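Local coordinates for protein lysozyme (Meretrix lusoria, PDB 4PJ2) that hydrolyses the beta-1,4 glycosidic links of bacterial peptidoglycan, lysing the Gram-positive Micrococcus luteus, and also acts as a chitinase, at residues D[38-41]-D[42-46]; D[113-116]-D[117-120]; D[107-110]-D[111-114]. All coordinates share one frame; numbering follows the deposited sequence.

Interaction 1 of 3, residues D[38-41]-D[42-46]; sequences FQIK and EAYWI
The contact lies at the N-terminal end of helix 42-47, where the chain leaves strand 40-41 and enters a substrate-binding segment. Lys41 sits at the N-cap position. Its carbonyl O accepts the first regular helical bond, from Trp45 N at 3.1 Å and nearly straight at 164°. Tyr44 N lies equally near Lys41 O, but its angle of 121° makes that bond weak.

One residue earlier, Ile40 meets the first turn with its side chain. Its methyl CG2 lies 3.8 Å from Tyr44 CD1 and 4.2 Å from Trp45 CB. CG1 approaches the same ring atom, 4.1 Å from Tyr44 CD1. The two side chains cross at about a right angle. CG of Tyr44 is anti to its backbone N (chi1 -170°), which carries the ring back beside Ile40. Tyr44 OH is hydrogen-bonded to His93, and its ring stacks on Tyr72; both are substrate-binding residues.

The Lys41 side chain bends at its third torsion and leads away from the helix. Its NZ is hydrogen-bonded to Ser83, Gly85 and Ser88 of the neighbouring chain, a putative exported protein. Lys41 thus works at both ends. Its carbonyl starts the helix, while its ammonium group, in a substrate-binding position, is gripped by the partner protein, which is consistent with blocked access to substrate.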
ATOM      1  N   PHE D  38     -15.947  -7.128  -0.493  1.00 25.19           N
ATOM      2  CA  PHE D  38     -14.607  -7.497  -0.027  1.00 23.85           C
ATOM      3  C   PHE D  38     -13.742  -6.275   0.264  1.00 23.40           C
ATOM      4  O   PHE D  38     -12.564  -6.415   0.575  1.00 23.10           O
ATOM      5  CB  PHE D  38     -13.917  -8.428  -1.038  1.00 23.38           C
ATOM      6  CG  PHE D  38     -14.525  -9.798  -1.089  1.00 23.44           C
ATOM      7  CD1 PHE D  38     -15.580 -10.076  -1.946  1.00 24.65           C
ATOM      8  CD2 PHE D  38     -14.079 -10.794  -0.234  1.00 23.72           C
ATOM      9  CE1 PHE D  38     -16.145 -11.348  -1.980  1.00 25.41           C
ATOM     10  CE2 PHE D  38     -14.641 -12.057  -0.258  1.00 24.28           C
ATOM     11  CZ  PHE D  38     -15.682 -12.331  -1.123  1.00 24.87           C
ATOM     12  N   GLN D  39     -14.320  -5.075   0.175  1.00 23.05           N
ATOM     13  CA  GLN D  39     -13.597  -3.828   0.460  1.00 23.09           C
ATOM     14  C   GLN D  39     -12.292  -3.752  -0.356  1.00 23.07           C
ATOM     15  O   GLN D  39     -11.189  -3.627   0.184  1.00 23.25           O
ATOM     16  CB  GLN D  39     -13.338  -3.709   1.957  1.00 23.46           C
ATOM     17  CG  GLN D  39     -14.614  -3.434   2.746  1.00 24.67           C
ATOM     18  CD  GLN D  39     -15.158  -2.052   2.456  1.00 24.77           C
ATOM     19  OE1 GLN D  39     -14.623  -1.054   2.940  1.00 24.55           O
ATOM     20  NE2 GLN D  39     -16.193  -1.981   1.632  1.00 25.68           N
ATOM     21  N   ILE D  40     -12.474  -3.798  -1.667  1.00 22.54           N
ATOM     22  CA  ILE D  40     -11.384  -3.789  -2.641  1.00 22.39           C
ATOM     23  C   ILE D  40     -11.088  -2.358  -3.062  1.00 21.78           C
ATOM     24  O   ILE D  40     -12.009  -1.588  -3.357  1.00 23.46           O
ATOM     25  CB  ILE D  40     -11.794  -4.630  -3.881  1.00 23.74           C
ATOM     26  CG1 ILE D  40     -11.770  -6.114  -3.520  1.00 24.37           C
ATOM     27  CG2 ILE D  40     -10.880  -4.357  -5.078  1.00 24.83           C
ATOM     28  CD1 ILE D  40     -12.418  -7.010  -4.561  1.00 25.87           C
ATOM     29  N   LYS D  41      -9.804  -2.001  -3.075  1.00 20.89           N
ATOM     30  CA  LYS D  41      -9.381  -0.696  -3.561  1.00 21.66           C
ATOM     31  C   LYS D  41      -8.896  -0.804  -5.002  1.00 20.54           C
ATOM     32  O   LYS D  41      -8.711  -1.898  -5.535  1.00 20.49           O
ATOM     33  CB  LYS D  41      -8.284  -0.121  -2.663  1.00 23.81           C
ATOM     34  CG  LYS D  41      -8.769   0.116  -1.247  1.00 26.68           C
ATOM     35  CD  LYS D  41      -7.736   0.761  -0.350  1.00 28.39           C
ATOM     36  CE  LYS D  41      -6.552  -0.177  -0.164  1.00 28.59           C
ATOM     37  NZ  LYS D  41      -5.645   0.242   0.922  1.00 30.76           N
ATOM     38  N   GLU D  42      -8.701   0.339  -5.637  1.00 20.72           N
ATOM     39  CA  GLU D  42      -8.378   0.384  -7.052  1.00 20.60           C
ATOM     40  C   GLU D  42      -7.091  -0.383  -7.375  1.00 19.37           C
ATOM     41  O   GLU D  42      -7.027  -1.110  -8.359  1.00 19.52           O
ATOM     42  CB  GLU D  42      -8.267   1.834  -7.524  1.00 23.54           C
ATOM     43  CG  GLU D  42      -8.217   1.954  -9.037  1.00 26.23           C
ATOM     44  CD  GLU D  42      -8.272   3.386  -9.515  1.00 29.35           C
ATOM     45  OE1 GLU D  42      -8.131   4.301  -8.678  1.00 30.94           O
ATOM     46  OE2 GLU D  42      -8.460   3.592 -10.732  1.00 30.49           O
ATOM     47  N   ALA D  43      -6.062  -0.216  -6.549  1.00 17.76           N
ATOM     48  CA  ALA D  43      -4.785  -0.884  -6.783  1.00 18.08           C
ATOM     49  C   ALA D  43      -4.950  -2.396  -6.792  1.00 17.28           C
ATOM     50  O   ALA D  43      -4.283  -3.115  -7.550  1.00 17.71           O
ATOM     51  CB  ALA D  43      -3.775  -0.482  -5.733  1.00 18.55           C
ATOM     52  N   TYR D  44      -5.816  -2.882  -5.909  1.00 17.49           N
ATOM     53  CA  TYR D  44      -6.089  -4.304  -5.779  1.00 17.20           C
ATOM     54  C   TYR D  44      -6.764  -4.803  -7.049  1.00 17.45           C
ATOM     55  O   TYR D  44      -6.355  -5.808  -7.622  1.00 18.31           O
ATOM     56  CB  TYR D  44      -6.948  -4.536  -4.547  1.00 17.12           C
ATOM     57  CG  TYR D  44      -7.158  -5.966  -4.087  1.00 16.42           C
ATOM     58  CD1 TYR D  44      -7.972  -6.834  -4.797  1.00 17.81           C
ATOM     59  CD2 TYR D  44      -6.640  -6.405  -2.881  1.00 16.95           C
ATOM     60  CE1 TYR D  44      -8.204  -8.123  -4.349  1.00 17.85           C
ATOM     61  CE2 TYR D  44      -6.873  -7.694  -2.417  1.00 17.09           C
ATOM     62  CZ  TYR D  44      -7.645  -8.548  -3.163  1.00 17.57           C
ATOM     63  OH  TYR D  44      -7.916  -9.811  -2.701  1.00 18.15           O
ATOM     64  N   TRP D  45      -7.769  -4.065  -7.512  1.00 18.38           N
ATOM     65  CA  TRP D  45      -8.495  -4.422  -8.723  1.00 19.59           C
ATOM     66  C   TRP D  45      -7.599  -4.437  -9.950  1.00 19.12           C
ATOM     67  O   TRP D  45      -7.699  -5.332 -10.790  1.00 21.24           O
ATOM     68  CB  TRP D  45      -9.673  -3.468  -8.948  1.00 20.20           C
ATOM     69  CG  TRP D  45     -10.482  -3.818 -10.149  1.00 21.45           C
ATOM     70  CD1 TRP D  45     -11.366  -4.846 -10.266  1.00 22.18           C
ATOM     71  CD2 TRP D  45     -10.473  -3.152 -11.415  1.00 22.85           C
ATOM     72  NE1 TRP D  45     -11.917  -4.856 -11.524  1.00 23.26           N
ATOM     73  CE2 TRP D  45     -11.385  -3.825 -12.249  1.00 23.88           C
ATOM     74  CE3 TRP D  45      -9.789  -2.042 -11.920  1.00 24.02           C
ATOM     75  CZ2 TRP D  45     -11.627  -3.429 -13.565  1.00 24.34           C
ATOM     76  CZ3 TRP D  45     -10.031  -1.652 -13.223  1.00 25.08           C
ATOM     77  CH2 TRP D  45     -10.946  -2.338 -14.029  1.00 25.42           C
ATOM     78  N   ILE D  46      -6.705  -3.463 -10.045  1.00 19.03           N
ATOM     79  CA  ILE D  46      -5.763  -3.412 -11.155  1.00 18.72           C
ATOM     80  C   ILE D  46      -4.902  -4.681 -11.163  1.00 18.61           C
ATOM     81  O   ILE D  46      -4.755  -5.341 -12.191  1.00 20.90           O
ATOM     82  CB  ILE D  46      -4.869  -2.142 -11.083  1.00 20.40           C
ATOM     83  CG1 ILE D  46      -5.710  -0.901 -11.407  1.00 22.24           C
ATOM     84  CG2 ILE D  46      -3.660  -2.255 -12.014  1.00 21.36           C
ATOM     85  CD1 ILE D  46      -5.022   0.426 -11.109  1.00 24.11           C
TER

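Interaction 2 of 3, residues D[113-116]-D[117-120]; sequences QKIS and GCHG
Ile115 O accepts a hydrogen bond from the backbone N of Cys118 at 2.9 Å, with an N-H...O angle of 144°. This bond closes the reversal of the chain. Cys118 also folds its side chain back under the turn: its CB lies 3.3 Å from Ile115 O, and its SG lies 3.9 Å from Ile115 CB. SG is anti to the carbonyl carbon of Cys118 (chi1 -64°). From there it forms the disulfide with Cys13 of helix 8-19. Ile115 touches Lys16 and Met17 of the same helix.

Farther from the bend, Gln113 runs alongside the returning chain. Its CB and CG both pass Cys118 O at 3.9 Å. Its extended side chain brings OE1 to Gly120 N at 3.4 Å, a weak hydrogen bond. On the backbone side, Gln113 O sits near the plane of the His119 ring, at its edge, and lies 3.6 Å from His119 CB.

Gly117 takes a positive phi of 93°, as is usual for glycine at this position of the turn. The arrangement is a type II beta turn from Ile115 to Cys118, with glycine at its third position, fastened by a disulfide to helix 8-19.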
ATOM      1  N   GLN D 113     -11.548 -15.292  12.728  1.00 22.50           N
ATOM      2  CA  GLN D 113     -11.886 -16.627  13.236  1.00 23.32           C
ATOM      3  C   GLN D 113     -12.865 -16.645  14.398  1.00 24.33           C
ATOM      4  O   GLN D 113     -13.337 -17.738  14.772  1.00 25.95           O
ATOM      5  CB  GLN D 113     -10.637 -17.354  13.711  1.00 24.24           C
ATOM      6  CG  GLN D 113      -9.665 -17.681  12.626  1.00 25.17           C
ATOM      7  CD  GLN D 113      -8.415 -18.286  13.197  1.00 27.51           C
ATOM      8  OE1 GLN D 113      -8.322 -19.500  13.358  1.00 29.04           O
ATOM      9  NE2 GLN D 113      -7.457 -17.444  13.557  1.00 28.50           N
ATOM     10  N   LYS D 114     -13.213 -15.469  14.926  1.00 24.51           N
ATOM     11  CA  LYS D 114     -14.258 -15.344  15.933  1.00 24.83           C
ATOM     12  C   LYS D 114     -15.648 -15.243  15.295  1.00 24.94           C
ATOM     13  O   LYS D 114     -16.659 -15.405  15.988  1.00 26.11           O
ATOM     14  CB  LYS D 114     -13.995 -14.110  16.797  1.00 25.09           C
ATOM     15  CG  LYS D 114     -12.603 -14.060  17.396  1.00 26.34           C
ATOM     16  CD  LYS D 114     -12.509 -12.893  18.325  1.00 27.46           C
ATOM     17  CE  LYS D 114     -11.144 -12.289  18.406  1.00 30.34           C
ATOM     18  NZ  LYS D 114     -11.004 -11.522  19.676  1.00 29.17           N
ATOM     19  N   ILE D 115     -15.723 -14.976  13.996  1.00 24.88           N
ATOM     20  CA  ILE D 115     -17.015 -14.918  13.322  1.00 23.87           C
ATOM     21  C   ILE D 115     -17.665 -16.310  13.314  1.00 25.38           C
ATOM     22  O   ILE D 115     -17.000 -17.312  13.031  1.00 26.74           O
ATOM     23  CB  ILE D 115     -16.841 -14.430  11.878  1.00 24.14           C
ATOM     24  CG1 ILE D 115     -16.230 -13.023  11.886  1.00 23.63           C
ATOM     25  CG2 ILE D 115     -18.182 -14.480  11.130  1.00 24.26           C
ATOM     26  CD1 ILE D 115     -15.916 -12.455  10.500  1.00 24.35           C
ATOM     27  N   SER D 116     -18.948 -16.389  13.642  1.00 28.27           N
ATOM     28  CA  SER D 116     -19.626 -17.677  13.696  1.00 31.17           C
ATOM     29  C   SER D 116     -19.397 -18.544  12.447  1.00 32.07           C
ATOM     30  O   SER D 116     -19.719 -18.145  11.323  1.00 33.62           O
ATOM     31  CB  SER D 116     -21.115 -17.456  13.934  1.00 33.90           C
ATOM     32  OG  SER D 116     -21.295 -16.565  15.020  1.00 37.01           O
ATOM     33  N   GLY D 117     -18.811 -19.721  12.661  1.00 32.02           N
ATOM     34  CA  GLY D 117     -18.589 -20.689  11.601  1.00 31.26           C
ATOM     35  C   GLY D 117     -17.228 -20.562  10.942  1.00 30.85           C
ATOM     36  O   GLY D 117     -16.940 -21.297   9.989  1.00 32.61           O
ATOM     37  N   CYS D 118     -16.384 -19.656  11.447  1.00 29.14           N
ATOM     38  CA  CYS D 118     -15.087 -19.373  10.836  1.00 27.79           C
ATOM     39  C   CYS D 118     -13.892 -19.805  11.680  1.00 29.95           C
ATOM     40  O   CYS D 118     -12.759 -19.572  11.277  1.00 30.43           O
ATOM     41  CB  CYS D 118     -14.947 -17.871  10.535  1.00 27.00           C
ATOM     42  SG  CYS D 118     -16.083 -17.289   9.364  1.00 24.80           S
ATOM     43  N   HIS D 119     -14.105 -20.410  12.846  1.00 31.77           N
ATOM     44  CA  HIS D 119     -12.949 -20.829  13.634  1.00 35.06           C
ATOM     45  C   HIS D 119     -12.140 -21.902  12.899  1.00 34.46           C
ATOM     46  O   HIS D 119     -12.691 -22.907  12.455  1.00 34.22           O
ATOM     47  CB  HIS D 119     -13.338 -21.343  15.016  1.00 38.79           C
ATOM     48  CG  HIS D 119     -12.157 -21.749  15.837  1.00 41.57           C
ATOM     49  ND1 HIS D 119     -11.303 -20.831  16.411  1.00 42.57           N
ATOM     50  CD2 HIS D 119     -11.660 -22.970  16.148  1.00 42.89           C
ATOM     51  CE1 HIS D 119     -10.342 -21.468  17.056  1.00 43.14           C
ATOM     52  NE2 HIS D 119     -10.535 -22.769  16.911  1.00 43.56           N
ATOM     53  N   GLY D 120     -10.833 -21.673  12.769  1.00 34.48           N
ATOM     54  CA  GLY D 120      -9.948 -22.612  12.103  1.00 33.86           C
ATOM     55  C   GLY D 120     -10.330 -22.878  10.658  1.00 32.64           C
ATOM     56  O   GLY D 120     -10.006 -23.928  10.104  1.00 32.71           O
TER

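Interaction 3 of 3, residues D[107-110]-D[111-114]; sequences GYWN and RLQK
This is a local packing of side chains along the last turns of helix 106-112 and the residues that follow. Its main feature is the amide of Gln113 stacked on the indole of Trp109. The two planes are 18° apart. Gln113 NE2 lies 3.0 Å above the ring plane, offset toward the rim. Nearer the backbone in the same side chain, CG makes a CH-pi contact, 3.8 Å from the centroid of the six-membered ring and only 8° off its normal.

Two groups hold the amide flat on the ring. Gln113 NE2 donates to Trp109 O at 3.2 Å. The acceptor lies in the amide plane, whereas the donor stands well above the carbonyl plane of Trp109. NE2 also gives a hydrogen bond of 2.7 Å to a water, and this water donates to Asn110 OD1. The first torsion of Trp109 (171°) sets CG opposite the backbone N and turns the indole toward the next turn, and Gln113 can lie across it. Trp109 O also receives a weak bond from Gln113 N, so it serves two donors of one residue.

Leu112 spreads its methyls between two rings. CD2 lies 3.7 Å from Trp109 CZ3, and CD1 lies 4.1 Å from Tyr108 CE1. Arg111 bends back at its third torsion, laying one face of its guanidinium over Gly107 O.

Around the helix, Trp109 and Leu112 pack on helix 86-95 and on Val121. Tyr108 touches Asn94 of that helix and reaches helix 8-19, where its OH is hydrogen-bonded to Glu18, the predicted proton donor.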
ATOM      1  N   GLY D 107      -3.976  -9.551  13.976  1.00 23.64           N
ATOM      2  CA  GLY D 107      -5.230  -9.301  14.668  1.00 24.28           C
ATOM      3  C   GLY D 107      -6.411  -9.570  13.760  1.00 23.81           C
ATOM      4  O   GLY D 107      -7.396 -10.182  14.178  1.00 24.60           O
ATOM      5  N   TYR D 108      -6.286  -9.160  12.496  1.00 24.01           N
ATOM      6  CA  TYR D 108      -7.345  -9.387  11.506  1.00 22.43           C
ATOM      7  C   TYR D 108      -7.689 -10.879  11.426  1.00 22.79           C
ATOM      8  O   TYR D 108      -8.861 -11.254  11.466  1.00 22.76           O
ATOM      9  CB  TYR D 108      -6.883  -8.891  10.127  1.00 22.36           C
ATOM     10  CG  TYR D 108      -7.864  -9.096   8.996  1.00 20.88           C
ATOM     11  CD1 TYR D 108      -7.851 -10.274   8.245  1.00 21.70           C
ATOM     12  CD2 TYR D 108      -8.739  -8.102   8.619  1.00 21.01           C
ATOM     13  CE1 TYR D 108      -8.718 -10.457   7.196  1.00 21.08           C
ATOM     14  CE2 TYR D 108      -9.608  -8.270   7.564  1.00 20.30           C
ATOM     15  CZ  TYR D 108      -9.584  -9.466   6.845  1.00 21.23           C
ATOM     16  OH  TYR D 108     -10.414  -9.654   5.768  1.00 21.32           O
ATOM     17  N   TRP D 109      -6.665 -11.726  11.301  1.00 22.34           N
ATOM     18  CA  TRP D 109      -6.862 -13.173  11.226  1.00 22.40           C
ATOM     19  C   TRP D 109      -7.427 -13.741  12.539  1.00 23.01           C
ATOM     20  O   TRP D 109      -8.317 -14.585  12.514  1.00 22.75           O
ATOM     21  CB  TRP D 109      -5.542 -13.861  10.872  1.00 22.71           C
ATOM     22  CG  TRP D 109      -5.588 -15.356  10.982  1.00 23.99           C
ATOM     23  CD1 TRP D 109      -4.784 -16.135  11.752  1.00 24.80           C
ATOM     24  CD2 TRP D 109      -6.469 -16.253  10.283  1.00 24.53           C
ATOM     25  NE1 TRP D 109      -5.104 -17.462  11.583  1.00 25.47           N
ATOM     26  CE2 TRP D 109      -6.140 -17.561  10.692  1.00 24.76           C
ATOM     27  CE3 TRP D 109      -7.504 -16.075   9.354  1.00 23.71           C
ATOM     28  CZ2 TRP D 109      -6.804 -18.690  10.201  1.00 24.73           C
ATOM     29  CZ3 TRP D 109      -8.162 -17.194   8.877  1.00 24.54           C
ATOM     30  CH2 TRP D 109      -7.816 -18.482   9.306  1.00 24.40           C
ATOM     31  N   ASN D 110      -6.920 -13.267  13.683  1.00 22.84           N
ATOM     32  CA  ASN D 110      -7.407 -13.712  14.984  1.00 24.06           C
ATOM     33  C   ASN D 110      -8.876 -13.374  15.121  1.00 23.28           C
ATOM     34  O   ASN D 110      -9.662 -14.182  15.630  1.00 24.21           O
ATOM     35  CB  ASN D 110      -6.608 -13.041  16.104  1.00 27.39           C
ATOM     36  CG  ASN D 110      -5.233 -13.658  16.291  1.00 32.02           C
ATOM     37  OD1 ASN D 110      -4.959 -14.744  15.785  1.00 34.35           O
ATOM     38  ND2 ASN D 110      -4.369 -12.976  17.037  1.00 33.93           N
ATOM     39  N   ARG D 111      -9.252 -12.178  14.699  1.00 23.14           N
ATOM     40  CA  ARG D 111     -10.626 -11.728  14.824  1.00 22.85           C
ATOM     41  C   ARG D 111     -11.544 -12.401  13.808  1.00 23.38           C
ATOM     42  O   ARG D 111     -12.677 -12.773  14.158  1.00 22.35           O
ATOM     43  CB  ARG D 111     -10.724 -10.194  14.746  1.00 23.02           C
ATOM     44  CG  ARG D 111     -10.084  -9.450  15.914  1.00 23.97           C
ATOM     45  CD  ARG D 111     -10.548  -7.991  15.974  1.00 25.80           C
ATOM     46  NE  ARG D 111     -10.529  -7.352  14.659  1.00 27.21           N
ATOM     47  CZ  ARG D 111      -9.447  -6.839  14.085  1.00 28.39           C
ATOM     48  NH1 ARG D 111      -8.271  -6.874  14.705  1.00 29.42           N
ATOM     49  NH2 ARG D 111      -9.547  -6.280  12.887  1.00 28.44           N
ATOM     50  N   LEU D 112     -11.070 -12.584  12.577  1.00 22.26           N
ATOM     51  CA  LEU D 112     -11.909 -13.191  11.553  1.00 22.12           C
ATOM     52  C   LEU D 112     -12.406 -14.567  12.013  1.00 22.05           C
ATOM     53  O   LEU D 112     -13.544 -14.945  11.759  1.00 22.60           O
ATOM     54  CB  LEU D 112     -11.142 -13.295  10.226  1.00 22.25           C
ATOM     55  CG  LEU D 112     -11.761 -14.135   9.098  1.00 21.83           C
ATOM     56  CD1 LEU D 112     -11.222 -13.639   7.753  1.00 21.92           C
ATOM     57  CD2 LEU D 112     -11.451 -15.630   9.209  0.97 22.19           C
ATOM     58  N   GLN D 113     -11.548 -15.292  12.728  1.00 22.50           N
ATOM     59  CA  GLN D 113     -11.886 -16.627  13.236  1.00 23.32           C
ATOM     60  C   GLN D 113     -12.865 -16.645  14.398  1.00 24.33           C
ATOM     61  O   GLN D 113     -13.337 -17.738  14.772  1.00 25.95           O
ATOM     62  CB  GLN D 113     -10.637 -17.354  13.711  1.00 24.24           C
ATOM     63  CG  GLN D 113      -9.665 -17.681  12.626  1.00 25.17           C
ATOM     64  CD  GLN D 113      -8.415 -18.286  13.197  1.00 27.51           C
ATOM     65  OE1 GLN D 113      -8.322 -19.500  13.358  1.00 29.04           O
ATOM     66  NE2 GLN D 113      -7.457 -17.444  13.557  1.00 28.50           N
ATOM     67  N   LYS D 114     -13.213 -15.469  14.926  1.00 24.51           N
ATOM     68  CA  LYS D 114     -14.258 -15.344  15.933  1.00 24.83           C
ATOM     69  C   LYS D 114     -15.648 -15.243  15.295  1.00 24.94           C
ATOM     70  O   LYS D 114     -16.659 -15.405  15.988  1.00 26.11           O
ATOM     71  CB  LYS D 114     -13.995 -14.110  16.797  1.00 25.09           C
ATOM     72  CG  LYS D 114     -12.603 -14.060  17.396  1.00 26.34           C
ATOM     73  CD  LYS D 114     -12.509 -12.893  18.325  1.00 27.46           C
ATOM     74  CE  LYS D 114     -11.144 -12.289  18.406  1.00 30.34           C
ATOM     75  NZ  LYS D 114     -11.004 -11.522  19.676  1.00 29.17           N
TER
HETATM   76  O   HOH W   1      -5.385 -17.640  15.249  1.00 48.91           O

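From the N terminus, interaction 1 comes first, at the passage from strand 40-41 of the small antiparallel sheet into helix 42-47. Much later, interaction 3 lies along helix 106-112, and interaction 2 carries the same chain round a tight turn toward the C terminus. Interaction 1 closes before the others open; interaction 2 begins on the segment where interaction 3 ends, and none nests inside or crosses another. Interactions 2 and 3 share Gln113 and Lys114 and touch through Cys118 CB and Leu112 O. Their centres are about 8 Å apart. Interaction 1 lies across the chain's centre from both. Helix 8-19 is a common neighbour: Phe38 and Gln39, Tyr108, and Ile115 all touch it.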